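Local coordinates for DegQ (Legionella fallonii, PDB 3PV2), which is an HtrA-family protease that assembles into large 12-subunit particles enclosing its own proteolytic chamber and probably degrades or chaperones misfolded proteins, at residues Ile119-Val129 and Ala246-Arg257. Numbering follows the deposited sequence.
Sequences IGGDSETDLAV and AQQIIKFGSIHR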
loop_
_atom_site.group_PDB
_atom_site.type_symbol
_atom_site.label_atom_id
_atom_site.label_comp_id
_atom_site.label_asym_id
_atom_site.label_seq_id
_atom_site.Cartn_x
_atom_site.Cartn_y
_atom_site.Cartn_z
ATOM N N ILE B 119 -28.001 44.110 3.012
ATOM C CA ILE B 119 -28.451 45.061 2.026
ATOM C C ILE B 119 -28.050 44.539 0.686
ATOM O O ILE B 119 -28.829 44.559 -0.214
ATOM C CB ILE B 119 -27.908 46.445 2.287
ATOM C CG1 ILE B 119 -28.425 46.918 3.629
ATOM C CG2 ILE B 119 -28.366 47.434 1.248
ATOM C CD1 ILE B 119 -28.287 48.351 3.773
ATOM N N GLY B 120 -26.815 44.059 0.560
ATOM C CA GLY B 120 -26.364 43.415 -0.670
ATOM C C GLY B 120 -24.867 43.178 -0.560
ATOM O O GLY B 120 -24.204 43.693 0.360
ATOM N N GLY B 121 -24.340 42.409 -1.492
ATOM C CA GLY B 121 -22.955 42.148 -1.557
ATOM C C GLY B 121 -22.457 42.198 -2.960
ATOM O O GLY B 121 -23.232 42.297 -3.898
ATOM N N ASP B 122 -21.150 42.065 -3.079
ATOM C CA ASP B 122 -20.458 42.127 -4.340
ATOM C C ASP B 122 -19.239 41.240 -4.216
ATOM O O ASP B 122 -18.234 41.628 -3.545
ATOM C CB ASP B 122 -20.056 43.548 -4.666
ATOM C CG ASP B 122 -19.514 43.668 -6.088
ATOM O OD1 ASP B 122 -20.212 43.229 -7.045
ATOM O OD2 ASP B 122 -18.377 44.159 -6.252
ATOM N N SER B 123 -19.333 40.041 -4.803
ATOM C CA SER B 123 -18.239 39.043 -4.684
ATOM C C SER B 123 -16.977 39.474 -5.388
ATOM O O SER B 123 -15.874 39.228 -4.890
ATOM C CB SER B 123 -18.654 37.643 -5.178
ATOM O OG SER B 123 -19.201 37.670 -6.475
ATOM N N GLU B 124 -17.119 40.158 -6.512
ATOM C CA GLU B 124 -15.944 40.636 -7.196
ATOM C C GLU B 124 -15.026 41.521 -6.301
ATOM O O GLU B 124 -13.814 41.345 -6.292
ATOM C CB GLU B 124 -16.299 41.302 -8.537
ATOM C CG GLU B 124 -15.080 41.256 -9.517
ATOM C CD GLU B 124 -15.164 42.254 -10.675
ATOM O OE1 GLU B 124 -14.115 42.798 -11.088
ATOM O OE2 GLU B 124 -16.285 42.489 -11.172
ATOM N N THR B 125 -15.575 42.424 -5.503
ATOM C CA THR B 125 -14.731 43.222 -4.609
ATOM C C THR B 125 -14.675 42.667 -3.180
ATOM O O THR B 125 -14.000 43.251 -2.315
ATOM C CB THR B 125 -15.253 44.648 -4.527
ATOM O OG1 THR B 125 -16.628 44.607 -4.171
ATOM C CG2 THR B 125 -15.159 45.348 -5.832
ATOM N N ASP B 126 -15.378 41.554 -2.944
ATOM C CA ASP B 126 -15.518 40.935 -1.633
ATOM C C ASP B 126 -15.974 41.902 -0.564
ATOM O O ASP B 126 -15.401 41.905 0.536
ATOM C CB ASP B 126 -14.196 40.244 -1.191
ATOM C CG ASP B 126 -14.421 39.248 -0.042
ATOM O OD1 ASP B 126 -15.589 38.844 0.189
ATOM O OD2 ASP B 126 -13.465 38.904 0.648
ATOM N N LEU B 127 -17.040 42.669 -0.856
ATOM C CA LEU B 127 -17.692 43.534 0.102
ATOM C C LEU B 127 -19.158 43.200 0.276
ATOM O O LEU B 127 -19.797 42.657 -0.623
ATOM C CB LEU B 127 -17.597 44.995 -0.333
ATOM C CG LEU B 127 -16.148 45.473 -0.379
ATOM C CD1 LEU B 127 -16.160 46.828 -1.151
ATOM C CD2 LEU B 127 -15.598 45.558 1.080
ATOM N N ALA B 128 -19.691 43.513 1.458
ATOM C CA ALA B 128 -21.113 43.346 1.723
ATOM C C ALA B 128 -21.518 44.418 2.682
ATOM O O ALA B 128 -20.726 44.849 3.486
ATOM C CB ALA B 128 -21.392 42.019 2.293
ATOM N N VAL B 129 -22.752 44.872 2.542
ATOM C CA VAL B 129 -23.335 45.889 3.373
ATOM C C VAL B 129 -24.466 45.236 4.159
ATOM O O VAL B 129 -25.296 44.468 3.594
ATOM C CB VAL B 129 -23.899 46.997 2.511
ATOM C CG1 VAL B 129 -24.424 48.132 3.346
ATOM C CG2 VAL B 129 -22.868 47.465 1.457
ATOM N N ALA B 246 -20.333 50.611 -1.493
ATOM C CA ALA B 246 -21.403 50.644 -0.483
ATOM C C ALA B 246 -22.565 51.514 -0.927
ATOM O O ALA B 246 -23.686 51.167 -0.666
ATOM C CB ALA B 246 -20.927 51.154 0.896
ATOM N N GLN B 247 -22.246 52.672 -1.493
ATOM C CA GLN B 247 -23.233 53.638 -1.845
ATOM C C GLN B 247 -24.103 53.054 -2.991
ATOM O O GLN B 247 -25.307 53.129 -2.958
ATOM C CB GLN B 247 -22.567 54.971 -2.200
ATOM C CG GLN B 247 -23.611 56.064 -2.552
ATOM C CD GLN B 247 -23.664 56.314 -4.056
ATOM O OE1 GLN B 247 -22.647 56.679 -4.654
ATOM N NE2 GLN B 247 -24.847 56.118 -4.677
ATOM N N GLN B 248 -23.467 52.372 -3.921
ATOM C CA GLN B 248 -24.173 51.740 -4.996
ATOM C C GLN B 248 -25.025 50.559 -4.510
ATOM O O GLN B 248 -26.163 50.376 -5.010
ATOM C CB GLN B 248 -23.238 51.365 -6.126
ATOM C CG GLN B 248 -23.855 50.400 -7.153
ATOM C CD GLN B 248 -23.295 50.607 -8.569
ATOM O OE1 GLN B 248 -23.096 51.741 -8.989
ATOM N NE2 GLN B 248 -23.061 49.519 -9.302
ATOM N N ILE B 249 -24.532 49.805 -3.518
ATOM C CA ILE B 249 -25.332 48.710 -2.943
ATOM C C ILE B 249 -26.538 49.266 -2.171
ATOM O O ILE B 249 -27.606 48.700 -2.236
ATOM C CB ILE B 249 -24.526 47.742 -2.051
ATOM C CG1 ILE B 249 -23.711 46.776 -2.924
ATOM C CG2 ILE B 249 -25.418 46.921 -1.176
ATOM C CD1 ILE B 249 -22.574 46.086 -2.221
ATOM N N ILE B 250 -26.353 50.354 -1.427
ATOM C CA ILE B 250 -27.439 50.913 -0.668
ATOM C C ILE B 250 -28.559 51.407 -1.618
ATOM O O ILE B 250 -29.689 51.021 -1.423
ATOM C CB ILE B 250 -26.952 52.027 0.289
ATOM C CG1 ILE B 250 -26.128 51.442 1.449
ATOM C CG2 ILE B 250 -28.109 52.832 0.903
ATOM C CD1 ILE B 250 -25.420 52.514 2.219
ATOM N N LYS B 251 -28.227 52.202 -2.636
ATOM C CA LYS B 251 -29.182 52.748 -3.591
ATOM C C LYS B 251 -29.907 51.655 -4.371
ATOM O O LYS B 251 -31.158 51.644 -4.431
ATOM C CB LYS B 251 -28.489 53.695 -4.588
ATOM C CG LYS B 251 -29.285 54.949 -5.004
ATOM C CD LYS B 251 -29.152 55.271 -6.502
ATOM C CE LYS B 251 -29.191 56.774 -6.825
ATOM N NZ LYS B 251 -27.835 57.398 -6.563
ATOM N N PHE B 252 -29.130 50.728 -4.924
ATOM C CA PHE B 252 -29.618 49.725 -5.855
ATOM C C PHE B 252 -29.665 48.252 -5.400
ATOM O O PHE B 252 -30.194 47.404 -6.120
ATOM C CB PHE B 252 -28.759 49.759 -7.131
ATOM C CG PHE B 252 -28.786 51.069 -7.869
ATOM C CD1 PHE B 252 -29.909 51.451 -8.611
ATOM C CD2 PHE B 252 -27.676 51.907 -7.860
ATOM C CE1 PHE B 252 -29.922 52.663 -9.318
ATOM C CE2 PHE B 252 -27.678 53.116 -8.558
ATOM C CZ PHE B 252 -28.801 53.500 -9.280
ATOM N N GLY B 253 -29.050 47.903 -4.283
ATOM C CA GLY B 253 -29.046 46.502 -3.843
ATOM C C GLY B 253 -27.992 45.586 -4.454
ATOM O O GLY B 253 -27.772 44.507 -3.938
ATOM N N SER B 254 -27.370 45.975 -5.559
ATOM C CA SER B 254 -26.203 45.259 -6.112
ATOM C C SER B 254 -25.464 46.147 -7.105
ATOM O O SER B 254 -25.998 47.162 -7.510
ATOM C CB SER B 254 -26.613 43.982 -6.829
ATOM O OG SER B 254 -27.149 44.304 -8.104
ATOM N N ILE B 255 -24.247 45.770 -7.480
ATOM C CA ILE B 255 -23.507 46.499 -8.468
ATOM C C ILE B 255 -23.866 45.853 -9.814
ATOM O O ILE B 255 -23.665 44.660 -9.990
ATOM C CB ILE B 255 -21.947 46.367 -8.293
ATOM C CG1 ILE B 255 -21.491 46.745 -6.873
ATOM C CG2 ILE B 255 -21.207 47.161 -9.370
ATOM C CD1 ILE B 255 -22.077 47.995 -6.376
ATOM N N HIS B 256 -24.416 46.619 -10.745
ATOM C CA HIS B 256 -24.636 46.092 -12.081
ATOM C C HIS B 256 -23.586 46.706 -13.002
ATOM O O HIS B 256 -23.745 47.815 -13.470
ATOM C CB HIS B 256 -26.035 46.387 -12.570
ATOM C CG HIS B 256 -26.335 45.751 -13.894
ATOM N ND1 HIS B 256 -27.043 44.575 -14.015
ATOM C CD2 HIS B 256 -25.986 46.109 -15.154
ATOM C CE1 HIS B 256 -27.130 44.243 -15.291
ATOM N NE2 HIS B 256 -26.500 45.160 -16.002
ATOM N N ARG B 257 -22.506 45.975 -13.229
ATOM C CA ARG B 257 -21.409 46.442 -14.043
ATOM C C ARG B 257 -21.750 46.484 -15.530
ATOM O O ARG B 257 -22.383 45.558 -16.063
ATOM C CB ARG B 257 -20.212 45.530 -13.866
ATOM C CG ARG B 257 -19.533 45.710 -12.572
ATOM C CD ARG B 257 -18.504 44.655 -12.352
ATOM N NE ARG B 257 -17.793 44.939 -11.119
ATOM C CZ ARG B 257 -18.206 44.623 -9.895
ATOM N NH1 ARG B 257 -19.340 43.969 -9.708
ATOM N NH2 ARG B 257 -17.464 44.962 -8.844
HETATM O O HOH W 1 -23.036 42.878 -6.493
#
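R257 meets D122 in a bidentate, end-on salt bridge, NH1 bonding to OD1 and NH2 to OD2, each at 2.9 Å and nearly straight. Carboxylate and guanidinium lie almost coplanar, 10° apart, and both aspartate oxygens use their syn lone pairs. The anti lone pair of OD2 takes the hydroxyl of T125 (OG1 to D122 OD2, 2.8 Å), so that, with the two R257 bonds, the carboxylate's rotation is restrained. E124 completes the salt-bridge network differently: its OE2 sits over one guanidinium face, 2.9 Å from R257 NE, with no N-H aimed at it, while I255 CG2 lies against the opposite face. A water bound to G121 O, D122 OD1 and I255 N ties the same carboxylate to the backbone on both sides.

Beyond this network the contact is mainly apolar. I249 packs from the helix against the hairpin face, its CG2 lying 3.7 Å from V129 CG2 and 3.6 Å from the backbone N of G120. I119 (chi1 -62°) has its CG2 methyl trans to the backbone N, 3.9 Å from I249 CG2; V129 also touches A246 and I250. At the helix end the chain turns through G253, whose carbonyl O comes within 3.7 Å of G120 CA.

The turn also carries D126, whose OD2 bonds H96 ND1, consistent with the catalytic triad's Asp-His pair. Helix 239-252 is thus the C-terminal helix of the trypsin-like protease domain, packed on its N-terminal β-barrel.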